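Local coordinates for protein maleylacetate reductase (Agrobacterium tumefaciens, PDB 3HL0) that binds NAD and probably catalyses the NADH-dependent reduction of maleylacetate to 3-oxoadipate in the breakdown of gamma-resorcylate, at residues G103-L108 and P128-T133; S124-I129 and C228-G233; M174-E179 and L239-C244; L181-R186 and G233-S238. All blocks are in the same frame, centred on the assembly; numbering follows the deposited sequence.

Interaction 1 (G103-L108 and P128-T133); sequences GKAIAL and PILGQT. With NAD (nicotinamide-adenine-dinucleotide), chain D.
Lys-104 reaches from helix 97-110 to the start of strand 129-134, where its NZ donates a hydrogen bond of 2.8 Å to Ile-129 O. The ammonium meets this oxygen at a C=O...donor angle of 147°, tilted a little from the carbonyl plane. Beyond CG the lysine chain is extended, which carries NZ from the helix to the strand. The same oxygen accepts a second bond, from the carboxamide nitrogen N7N of NAD, 2.9 Å from Ile-129 O. NZ also binds the carbonyls of Ser-124 and Thr-127, so three backbone oxygens grip one ammonium group and fix its rotation.

Nearer the helix backbone the packing is close and apolar. Leu-130 sets its fork against the helix: CD1 lies 4.0 Å from Lys-104 CB, and CD2 sits 3.7 Å from Ala-105 CA. Leu-130 CG is anti to its own backbone N (chi1 169°), which turns both methyls onto the helix backbone.

Toward the partly exposed Leu-108 the contact is looser. Its CD2 comes to 4.1 Å from Leu-130 CD2 and equally far from Gln-132 NE2, the side chains crossing obliquely without a polar bond. Gln-132 OE1 instead accepts from Arg-109, just past the segment.

The short axes of helix and strand run 8.8 Å apart and almost perpendicular, at 95°. In this N-terminal region of an iron-containing alcohol dehydrogenase fold, a helix next to the parallel sheet thus packs across a two-stranded antiparallel hairpin, and their junction forms one wall of the nicotinamide pocket.

Interaction 2 (S124-I129 and C228-G233); sequences SEVTPI and CGTVLG. With NAD (nicotinamide-adenine-dinucleotide), chain D.
Thr-127 sits between the nicotinamide and helix 215-234. OG1 makes the hydrogen bond, donating to the carboxamide oxygen 2.7 Å away, O7N of NAD. CG2 packs between that oxygen and the helix, with Thr-127 CG2 3.4 Å from O7N, 3.6 Å from Gly-229 O and 3.7 Å from Leu-232 CD2. Leu-232 CD2 also reaches the cofactor, at 3.6 Å from O7N. The carboxamide oxygen thus meets the threonine hydroxyl and two methyls, Thr-127 CG2 and Leu-232 CD2. Ser-124 adds its OG close to the carboxamide carbon.

One step out, the threonine itself is held. OG1 accepts from the backbone N of Ile-129 at an N-H...acceptor angle of 163°, which makes an ST turn. With chi1 at 86°, OG1 lies between the backbone N and the carbonyl carbon, where it meets both Ile-129 N and O7N.

The next layer is the packing of the loop on the helix. Val-126 presses CG2 onto the glycine backbone, 3.3 Å from Gly-229 C. Gly-233 CA lies 4.1 Å from Thr-127 CA. At both glycines the loop rests on bare helix backbone. On the cofactor side Ile-129 CD1 touches Leu-232 CG at 4.2 Å.

Chemically, one hydroxyl donates a hydrogen bond to the carboxamide oxygen and accepts one from the backbone N-H of Ile-129, so the turn that orders the loop probably also fixes how the nicotinamide ring is presented.

Interaction 3 (M174-E179 and L239-C244); sequences MAHAAE and LHHKLC
Glu-179, on helix 163-180, puts its carboxylate against the first turn of helix 239-251, and hydrogen bonds dominate the contact. OE1 accepts from His-241 twice: the ring ND1 lies 2.7 Å from Glu-179 OE1, on the anti side and somewhat out of the carboxylate plane, and the backbone N of His-241 binds it at 3.1 Å from above that plane. OE2 takes the backbone N of His-240 at 2.9 Å, likewise from above. Outside partners are Ser-238 N at OE1 and Tyr-182 OH at OE2. His-176 ND1 and His-241 NE2 stand 2.9 Å apart in a nearly straight bond (168°), the imidazoles meeting rim to rim with planes 29° apart. His-176 NE2 binds Ala-122 O, and His-240 ND1 bonds to Thr-266 OG1.

Van der Waals contacts fill the rest. Ala-175 CB packs obliquely on the His-240 ring, 3.4 Å from NE2, and Ala-175 O approaches the edge of the His-241 ring at CE1.

His-176 and NAD have nearest atoms about 4 Å apart, consistent with iron-containing alcohol dehydrogenases, where histidines of the C-terminal helical domain commonly line the metal and substrate site. Five hydrogen bonds grip the carboxylate, which holds His-241 where its NE2 meets His-176 ND1.

Interaction 4 (L181-R186 and G233-S238); sequences LYARDR and GAVGMS
Asp-185 points back from a type I beta turn, Ala-183 to Arg-186, and takes the backbone N-H of Gly-236 just beyond the end of helix 215-234. The contact ties the loop between helices 163-180 and 188-210 to the link between helices 215-234 and 239-251. The bond is 2.8 Å from Gly-236 N to Asp-185 OD1, close to straight at 168°, and uses the syn lone pair of the oxygen. The carboxylate reaches it because CG stands between the aspartate's backbone N and carbonyl carbon (chi1 58°), curling the side chain toward the segment that follows the helix.

Val-235, the first residue to leave helical geometry, wedges its branches into the turn. Its CG2 lies 3.8 Å from Ala-183 CB, and its CG1 is 3.5 Å from Asp-185 O, so the valine touches the first and third residues of the turn. The small Ala-183 methyl also comes within 3.3 Å of Gly-236 O.

A water joins the backbones as well: it accepts from Arg-184 N at 2.9 Å and makes a weak bond to Gly-236 O.

Contact thins toward the following helix. Tyr-182 sends its OH to Glu-179, and Ser-238 bonds through OG to Trp-329 O. The edge of the tyrosine ring meets the serine methylene, with Tyr-182 CE1 4.0 Å from Ser-238 CB.

From the N terminus, interaction 1 opens on helix 97-110 and closes a short loop, which includes strand 113-118, at strand 129-134. Interaction 2 starts before that loop is shut, shares Pro-128 and Ile-129 with it, and makes a far longer closure, tying the N-terminal family region to helix 215-234 of the C-terminal one around NAD. Interaction 3 opens on helix 163-180 and ends on helix 239-251; interaction 4 opens and closes within that span. Interaction 2 crosses both, and shares Gly-233 with interaction 4. Contacts between them are direct: Leu-232 packs on His-176, joining 2 to 3, and the selenium of Met-237 packs on His-176 O, joining 4 to 3.

Interaction 1 (G103-L108 and P128-T133)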
# COMPACT_ATOMS: atom_id res chain seq x y z
N GLY A 103 -17.08 0.70 5.71
CA GLY A 103 -18.24 0.54 6.61
C GLY A 103 -19.07 1.80 6.70
O GLY A 103 -20.31 1.74 6.76
N LYS A 104 -18.38 2.95 6.70
CA LYS A 104 -19.08 4.23 6.74
C LYS A 104 -19.88 4.44 5.46
O LYS A 104 -21.01 4.94 5.51
CB LYS A 104 -18.09 5.38 6.95
CG LYS A 104 -17.54 5.53 8.36
CD LYS A 104 -16.38 6.53 8.38
CE LYS A 104 -16.20 7.08 9.81
NZ LYS A 104 -15.14 8.16 9.82
N ALA A 105 -19.29 4.10 4.31
CA ALA A 105 -19.97 4.28 3.03
C ALA A 105 -21.18 3.37 2.91
O ALA A 105 -22.17 3.75 2.26
CB ALA A 105 -19.01 4.07 1.86
N ILE A 106 -21.10 2.16 3.47
CA ILE A 106 -22.24 1.23 3.51
C ILE A 106 -23.31 1.82 4.44
O ILE A 106 -24.47 1.85 4.09
CB ILE A 106 -21.81 -0.19 3.98
CG1 ILE A 106 -20.90 -0.84 2.94
CG2 ILE A 106 -23.04 -1.07 4.28
CD1 ILE A 106 -20.14 -2.07 3.48
N ALA A 107 -22.92 2.31 5.62
CA ALA A 107 -23.87 2.94 6.54
C ALA A 107 -24.59 4.13 5.89
O ALA A 107 -25.81 4.29 6.09
CB ALA A 107 -23.15 3.39 7.83
N LEU A 108 -23.87 4.93 5.12
CA LEU A 108 -24.51 6.08 4.43
C LEU A 108 -25.69 5.64 3.55
O LEU A 108 -26.68 6.36 3.43
CB LEU A 108 -23.48 6.86 3.58
CG LEU A 108 -23.95 8.06 2.75
CD1 LEU A 108 -24.41 9.19 3.68
CD2 LEU A 108 -22.79 8.53 1.92
N PRO A 128 -17.12 11.61 12.17
CA PRO A 128 -18.28 11.51 11.30
C PRO A 128 -17.92 11.83 9.82
O PRO A 128 -18.81 12.14 9.03
CB PRO A 128 -19.22 12.58 11.87
CG PRO A 128 -18.26 13.68 12.27
CD PRO A 128 -17.05 12.92 12.84
N ILE A 129 -16.63 11.72 9.48
CA ILE A 129 -16.14 12.14 8.16
C ILE A 129 -15.98 10.94 7.23
O ILE A 129 -15.49 9.89 7.65
CB ILE A 129 -14.78 12.85 8.33
CG1 ILE A 129 -14.88 13.99 9.35
CG2 ILE A 129 -14.27 13.38 7.01
CD1 ILE A 129 -13.46 14.43 9.90
N LEU A 130 -16.40 11.09 5.96
CA LEU A 130 -16.21 10.01 4.98
C LEU A 130 -15.65 10.58 3.67
O LEU A 130 -16.23 11.51 3.12
CB LEU A 130 -17.56 9.30 4.71
CG LEU A 130 -17.56 8.34 3.53
CD1 LEU A 130 -16.61 7.14 3.73
CD2 LEU A 130 -19.01 7.88 3.24
N GLY A 131 -14.52 10.04 3.21
CA GLY A 131 -13.93 10.34 1.89
C GLY A 131 -14.22 9.19 0.94
O GLY A 131 -14.17 8.02 1.33
N GLN A 132 -14.58 9.53 -0.31
CA GLN A 132 -14.87 8.51 -1.32
C GLN A 132 -14.23 8.93 -2.63
O GLN A 132 -13.85 10.09 -2.79
CB GLN A 132 -16.39 8.33 -1.50
CG GLN A 132 -17.12 8.00 -0.19
CD GLN A 132 -18.60 7.88 -0.38
OE1 GLN A 132 -19.12 6.81 -0.75
NE2 GLN A 132 -19.31 8.96 -0.13
N THR A 133 -14.08 7.99 -3.55
CA THR A 133 -13.58 8.32 -4.88
C THR A 133 -14.72 8.02 -5.83
O THR A 133 -15.25 6.92 -5.83
CB THR A 133 -12.33 7.50 -5.24
OG1 THR A 133 -11.33 7.78 -4.26
CG2 THR A 133 -11.78 7.91 -6.62
PA NAD D . -5.25 1.61 5.44
O1A NAD D . -6.56 1.35 6.11
O2A NAD D . -5.27 2.09 4.04
O5B NAD D . -4.31 0.34 5.68
C5B NAD D . -3.12 0.22 4.90
C4B NAD D . -2.79 -1.27 4.79
O4B NAD D . -2.41 -1.75 6.08
C3B NAD D . -4.00 -2.09 4.32
O3B NAD D . -3.63 -3.07 3.33
C2B NAD D . -4.46 -2.75 5.60
O2B NAD D . -5.12 -3.98 5.40
C1B NAD D . -3.14 -2.93 6.37
N9A NAD D . -3.33 -3.03 7.84
C8A NAD D . -4.04 -2.17 8.65
N7A NAD D . -3.97 -2.60 9.93
C5A NAD D . -3.23 -3.76 9.96
C6A NAD D . -2.86 -4.61 11.00
N6A NAD D . -2.94 -4.29 12.32
N1A NAD D . -2.09 -5.72 10.64
C2A NAD D . -1.71 -5.94 9.34
N3A NAD D . -2.06 -5.10 8.32
C4A NAD D . -2.82 -4.01 8.64
O3 NAD D . -4.41 2.77 6.22
PN NAD D . -4.90 3.94 7.22
O1N NAD D . -3.76 4.91 7.25
O2N NAD D . -5.33 3.26 8.45
O5D NAD D . -6.15 4.64 6.51
C5D NAD D . -5.98 5.57 5.44
C4D NAD D . -7.37 5.86 4.88
O4D NAD D . -8.20 6.29 5.95
C3D NAD D . -7.31 7.02 3.89
O3D NAD D . -8.32 6.79 2.89
C2D NAD D . -7.66 8.21 4.75
O2D NAD D . -8.17 9.33 4.03
C1D NAD D . -8.68 7.60 5.69
N1N NAD D . -8.83 8.33 6.94
C2N NAD D . -10.06 8.83 7.21
C3N NAD D . -10.26 9.53 8.39
C7N NAD D . -11.64 10.00 8.59
O7N NAD D . -11.84 10.60 9.78
N7N NAD D . -12.60 9.84 7.65
C4N NAD D . -9.21 9.71 9.37
C5N NAD D . -7.95 9.18 9.06
C6N NAD D . -7.78 8.50 7.85

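Interaction 2 (S124-I129 and C228-G233)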
# COMPACT_ATOMS: atom_id res chain seq x y z
N SER A 124 -10.30 7.13 12.24
CA SER A 124 -11.60 7.32 11.51
C SER A 124 -12.78 6.77 12.30
O SER A 124 -13.93 7.26 12.15
CB SER A 124 -11.53 6.57 10.19
OG SER A 124 -12.68 6.84 9.38
N GLU A 125 -12.52 5.74 13.10
CA GLU A 125 -13.58 5.06 13.89
C GLU A 125 -14.40 5.98 14.81
O GLU A 125 -15.53 5.59 15.22
CB GLU A 125 -13.00 3.90 14.67
CG GLU A 125 -11.97 4.36 15.71
CD GLU A 125 -10.52 4.43 15.19
OE1 GLU A 125 -10.26 4.42 13.96
OE2 GLU A 125 -9.62 4.50 16.05
N VAL A 126 -13.84 7.15 15.16
CA VAL A 126 -14.57 8.11 16.02
C VAL A 126 -14.75 9.47 15.36
O VAL A 126 -14.86 10.51 16.03
CB VAL A 126 -13.93 8.27 17.43
CG1 VAL A 126 -14.19 7.01 18.31
CG2 VAL A 126 -12.44 8.57 17.29
N THR A 127 -14.83 9.46 14.03
CA THR A 127 -15.17 10.69 13.33
C THR A 127 -16.40 10.51 12.45
O THR A 127 -16.71 9.39 12.00
CB THR A 127 -14.03 11.22 12.40
OG1 THR A 127 -14.13 10.58 11.12
CG2 THR A 127 -12.66 11.07 13.01
N PRO A 128 -17.12 11.61 12.17
CA PRO A 128 -18.28 11.51 11.30
C PRO A 128 -17.92 11.83 9.82
O PRO A 128 -18.81 12.14 9.03
CB PRO A 128 -19.22 12.58 11.87
CG PRO A 128 -18.26 13.68 12.27
CD PRO A 128 -17.05 12.92 12.84
N ILE A 129 -16.63 11.72 9.48
CA ILE A 129 -16.14 12.14 8.16
C ILE A 129 -15.98 10.94 7.23
O ILE A 129 -15.49 9.89 7.65
CB ILE A 129 -14.78 12.85 8.33
CG1 ILE A 129 -14.88 13.99 9.35
CG2 ILE A 129 -14.27 13.38 7.01
CD1 ILE A 129 -13.46 14.43 9.90
N CYS A 228 -6.68 10.96 19.75
CA CYS A 228 -6.40 11.81 18.59
C CYS A 228 -7.55 11.78 17.58
O CYS A 228 -7.92 12.81 17.02
CB CYS A 228 -5.10 11.31 17.91
SG CYS A 228 -3.59 11.66 18.88
N GLY A 229 -8.14 10.60 17.35
CA GLY A 229 -9.29 10.53 16.46
C GLY A 229 -10.49 11.27 17.00
O GLY A 229 -11.26 11.84 16.23
N THR A 230 -10.65 11.24 18.31
CA THR A 230 -11.82 11.87 18.94
C THR A 230 -11.76 13.37 18.66
O THR A 230 -12.78 13.97 18.31
CB THR A 230 -11.88 11.57 20.42
OG1 THR A 230 -12.01 10.14 20.59
CG2 THR A 230 -13.09 12.26 21.07
N VAL A 231 -10.58 13.96 18.77
CA VAL A 231 -10.54 15.40 18.52
C VAL A 231 -10.63 15.75 17.04
O VAL A 231 -11.22 16.78 16.70
CB VAL A 231 -9.37 16.10 19.23
CG1 VAL A 231 -9.44 15.80 20.74
CG2 VAL A 231 -7.99 15.65 18.66
N LEU A 232 -10.15 14.87 16.16
CA LEU A 232 -10.43 15.01 14.70
C LEU A 232 -11.94 15.04 14.46
O LEU A 232 -12.44 15.79 13.58
CB LEU A 232 -9.83 13.83 13.92
CG LEU A 232 -10.18 13.81 12.42
CD1 LEU A 232 -9.71 15.08 11.67
CD2 LEU A 232 -9.54 12.56 11.77
N GLY A 233 -12.66 14.23 15.23
CA GLY A 233 -14.12 14.17 15.13
C GLY A 233 -14.81 15.41 15.62
O GLY A 233 -15.86 15.75 15.06
PA NAD D . -5.25 1.61 5.44
O1A NAD D . -6.56 1.35 6.11
O2A NAD D . -5.27 2.09 4.04
O5B NAD D . -4.31 0.34 5.68
C5B NAD D . -3.12 0.22 4.90
C4B NAD D . -2.79 -1.27 4.79
O4B NAD D . -2.41 -1.75 6.08
C3B NAD D . -4.00 -2.09 4.32
O3B NAD D . -3.63 -3.07 3.33
C2B NAD D . -4.46 -2.75 5.60
O2B NAD D . -5.12 -3.98 5.40
C1B NAD D . -3.14 -2.93 6.37
N9A NAD D . -3.33 -3.03 7.84
C8A NAD D . -4.04 -2.17 8.65
N7A NAD D . -3.97 -2.60 9.93
C5A NAD D . -3.23 -3.76 9.96
C6A NAD D . -2.86 -4.61 11.00
N6A NAD D . -2.94 -4.29 12.32
N1A NAD D . -2.09 -5.72 10.64
C2A NAD D . -1.71 -5.94 9.34
N3A NAD D . -2.06 -5.10 8.32
C4A NAD D . -2.82 -4.01 8.64
O3 NAD D . -4.41 2.77 6.22
PN NAD D . -4.90 3.94 7.22
O1N NAD D . -3.76 4.91 7.25
O2N NAD D . -5.33 3.26 8.45
O5D NAD D . -6.15 4.64 6.51
C5D NAD D . -5.98 5.57 5.44
C4D NAD D . -7.37 5.86 4.88
O4D NAD D . -8.20 6.29 5.95
C3D NAD D . -7.31 7.02 3.89
O3D NAD D . -8.32 6.79 2.89
C2D NAD D . -7.66 8.21 4.75
O2D NAD D . -8.17 9.33 4.03
C1D NAD D . -8.68 7.60 5.69
N1N NAD D . -8.83 8.33 6.94
C2N NAD D . -10.06 8.83 7.21
C3N NAD D . -10.26 9.53 8.39
C7N NAD D . -11.64 10.00 8.59
O7N NAD D . -11.84 10.60 9.78
N7N NAD D . -12.60 9.84 7.65
C4N NAD D . -9.21 9.71 9.37
C5N NAD D . -7.95 9.18 9.06
C6N NAD D . -7.78 8.50 7.85

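Interaction 3 (M174-E179 and L239-C244)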
# COMPACT_ATOMS: atom_id res chain seq x y z
N MSE A 174 -1.08 11.88 15.55
CA MSE A 174 -0.52 13.07 16.22
C MSE A 174 -0.93 14.35 15.49
O MSE A 174 -1.17 15.39 16.12
CB MSE A 174 1.00 13.01 16.33
CG MSE A 174 1.39 11.92 17.29
SE MSE A 174 3.29 11.66 17.41
CE MSE A 174 3.81 13.36 17.95
N ALA A 175 -1.03 14.28 14.15
CA ALA A 175 -1.45 15.46 13.41
C ALA A 175 -2.85 15.96 13.80
O ALA A 175 -3.08 17.16 13.86
CB ALA A 175 -1.39 15.17 11.88
N HIS A 176 -3.78 15.02 14.04
CA HIS A 176 -5.16 15.39 14.46
C HIS A 176 -5.06 16.17 15.77
O HIS A 176 -5.71 17.23 15.90
CB HIS A 176 -6.02 14.14 14.71
CG HIS A 176 -6.04 13.11 13.62
ND1 HIS A 176 -5.95 13.39 12.27
CD2 HIS A 176 -6.20 11.76 13.72
CE1 HIS A 176 -6.02 12.26 11.58
NE2 HIS A 176 -6.21 11.26 12.45
N ALA A 177 -4.26 15.66 16.71
CA ALA A 177 -4.14 16.33 18.04
C ALA A 177 -3.47 17.68 17.95
O ALA A 177 -3.90 18.65 18.57
CB ALA A 177 -3.40 15.44 19.00
N ALA A 178 -2.40 17.76 17.14
CA ALA A 178 -1.65 18.99 17.04
C ALA A 178 -2.56 20.11 16.50
O ALA A 178 -2.59 21.23 17.04
CB ALA A 178 -0.43 18.77 16.13
N GLU A 179 -3.32 19.81 15.44
CA GLU A 179 -4.20 20.86 14.88
C GLU A 179 -5.38 21.17 15.80
O GLU A 179 -5.88 22.29 15.80
CB GLU A 179 -4.70 20.51 13.46
CG GLU A 179 -3.57 20.52 12.43
CD GLU A 179 -4.03 21.15 11.09
OE1 GLU A 179 -4.90 20.60 10.40
OE2 GLU A 179 -3.53 22.24 10.80
N LEU A 239 -4.62 23.99 8.18
CA LEU A 239 -3.63 23.85 7.12
C LEU A 239 -3.10 22.42 6.95
O LEU A 239 -2.98 21.91 5.83
CB LEU A 239 -2.46 24.80 7.41
CG LEU A 239 -1.20 24.58 6.57
CD1 LEU A 239 -1.49 24.86 5.10
CD2 LEU A 239 -0.06 25.46 7.11
N HIS A 240 -2.75 21.77 8.06
CA HIS A 240 -2.13 20.47 7.88
C HIS A 240 -3.04 19.50 7.16
O HIS A 240 -2.62 18.85 6.19
CB HIS A 240 -1.64 19.88 9.20
CG HIS A 240 -1.10 18.49 9.03
ND1 HIS A 240 0.18 18.22 8.59
CD2 HIS A 240 -1.73 17.30 9.11
CE1 HIS A 240 0.33 16.91 8.45
NE2 HIS A 240 -0.82 16.33 8.76
N HIS A 241 -4.26 19.34 7.65
CA HIS A 241 -5.13 18.32 7.03
C HIS A 241 -5.56 18.77 5.62
O HIS A 241 -5.69 17.93 4.74
CB HIS A 241 -6.32 17.98 7.95
CG HIS A 241 -5.92 17.26 9.21
ND1 HIS A 241 -5.27 17.90 10.25
CD2 HIS A 241 -6.07 15.97 9.58
CE1 HIS A 241 -5.03 17.01 11.21
NE2 HIS A 241 -5.49 15.83 10.83
N LYS A 242 -5.79 20.06 5.41
CA LYS A 242 -6.16 20.56 4.06
C LYS A 242 -5.06 20.31 3.05
O LYS A 242 -5.32 19.78 1.96
CB LYS A 242 -6.51 22.04 4.13
CG LYS A 242 -7.81 22.29 4.93
CD LYS A 242 -9.05 22.02 4.09
CE LYS A 242 -10.28 22.71 4.66
NZ LYS A 242 -10.79 22.00 5.88
N LEU A 243 -3.82 20.60 3.44
CA LEU A 243 -2.68 20.41 2.53
C LEU A 243 -2.47 18.94 2.24
O LEU A 243 -2.16 18.58 1.10
CB LEU A 243 -1.43 21.09 3.08
CG LEU A 243 -0.19 21.10 2.19
CD1 LEU A 243 -0.57 21.89 0.89
CD2 LEU A 243 0.95 21.79 2.93
N CYS A 244 -2.61 18.06 3.24
CA CYS A 244 -2.43 16.64 2.98
C CYS A 244 -3.50 16.15 2.00
O CYS A 244 -3.23 15.35 1.11
CB CYS A 244 -2.54 15.81 4.26
SG CYS A 244 -1.13 15.98 5.36

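Interaction 4 (L181-R186 and G233-S238)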
# COMPACT_ATOMS: atom_id res chain seq x y z
N LEU A 181 -5.24 21.66 18.84
CA LEU A 181 -4.83 22.68 19.83
C LEU A 181 -5.11 24.12 19.37
O LEU A 181 -5.33 25.01 20.23
CB LEU A 181 -3.34 22.54 20.14
CG LEU A 181 -2.95 21.22 20.80
CD1 LEU A 181 -1.41 21.14 20.91
CD2 LEU A 181 -3.64 21.07 22.19
N TYR A 182 -5.13 24.35 18.07
CA TYR A 182 -5.37 25.71 17.56
C TYR A 182 -6.60 25.82 16.69
O TYR A 182 -6.77 26.80 15.96
CB TYR A 182 -4.12 26.27 16.85
CG TYR A 182 -3.55 25.44 15.71
CD1 TYR A 182 -4.19 25.40 14.45
CD2 TYR A 182 -2.37 24.71 15.90
CE1 TYR A 182 -3.61 24.68 13.38
CE2 TYR A 182 -1.81 23.96 14.87
CZ TYR A 182 -2.42 23.98 13.62
OH TYR A 182 -1.86 23.26 12.58
N ALA A 183 -7.50 24.83 16.80
CA ALA A 183 -8.77 24.91 16.06
C ALA A 183 -9.51 26.22 16.34
O ALA A 183 -9.48 26.73 17.45
CB ALA A 183 -9.69 23.73 16.46
N ARG A 184 -10.22 26.71 15.34
CA ARG A 184 -11.03 27.91 15.54
C ARG A 184 -12.08 27.64 16.62
O ARG A 184 -12.37 28.53 17.44
CB ARG A 184 -11.71 28.33 14.25
CG ARG A 184 -12.17 29.79 14.35
CD ARG A 184 -12.79 30.15 13.02
NE ARG A 184 -12.95 31.60 12.89
CZ ARG A 184 -13.38 32.20 11.79
NH1 ARG A 184 -13.48 33.53 11.76
NH2 ARG A 184 -13.69 31.48 10.71
N ASP A 185 -12.63 26.43 16.61
CA ASP A 185 -13.65 25.99 17.60
C ASP A 185 -13.04 25.08 18.67
O ASP A 185 -13.70 24.12 19.18
CB ASP A 185 -14.81 25.29 16.89
CG ASP A 185 -14.38 24.08 16.07
OD1 ASP A 185 -13.18 23.94 15.73
OD2 ASP A 185 -15.25 23.22 15.74
N ARG A 186 -11.80 25.41 19.04
CA ARG A 186 -11.11 24.70 20.10
C ARG A 186 -11.88 24.83 21.44
O ARG A 186 -12.51 25.89 21.74
CB ARG A 186 -9.69 25.22 20.25
CG ARG A 186 -9.60 26.68 20.64
CD ARG A 186 -8.17 27.16 20.57
NE ARG A 186 -8.07 28.62 20.70
CZ ARG A 186 -7.86 29.44 19.68
NH1 ARG A 186 -7.77 30.75 19.91
NH2 ARG A 186 -7.72 28.97 18.42
N GLY A 233 -12.66 14.23 15.23
CA GLY A 233 -14.12 14.17 15.13
C GLY A 233 -14.81 15.41 15.62
O GLY A 233 -15.86 15.75 15.06
N ALA A 234 -14.21 16.13 16.57
CA ALA A 234 -14.89 17.15 17.41
C ALA A 234 -14.67 18.58 16.92
O ALA A 234 -15.59 19.41 16.97
CB ALA A 234 -14.40 17.08 18.83
N VAL A 235 -13.44 18.90 16.53
CA VAL A 235 -13.11 20.29 16.22
C VAL A 235 -12.54 20.43 14.80
O VAL A 235 -12.24 19.41 14.14
CB VAL A 235 -12.18 20.93 17.30
CG1 VAL A 235 -12.85 20.81 18.69
CG2 VAL A 235 -10.77 20.23 17.35
N GLY A 236 -12.42 21.65 14.31
CA GLY A 236 -12.04 21.85 12.94
C GLY A 236 -10.52 21.75 12.76
O GLY A 236 -9.75 22.33 13.52
N MSE A 237 -10.11 21.03 11.72
CA MSE A 237 -8.71 21.00 11.35
C MSE A 237 -8.39 22.24 10.47
O MSE A 237 -9.25 23.13 10.26
CB MSE A 237 -8.43 19.69 10.61
CG MSE A 237 -8.76 18.42 11.43
SE MSE A 237 -7.64 18.13 12.99
CE MSE A 237 -8.78 18.95 14.36
N SER A 238 -7.16 22.34 9.98
CA SER A 238 -6.74 23.55 9.31
C SER A 238 -5.67 23.18 8.28
O SER A 238 -5.80 22.14 7.63
CB SER A 238 -6.28 24.61 10.35
OG SER A 238 -5.98 25.82 9.66
O HOH W 1 -10.20 25.39 12.72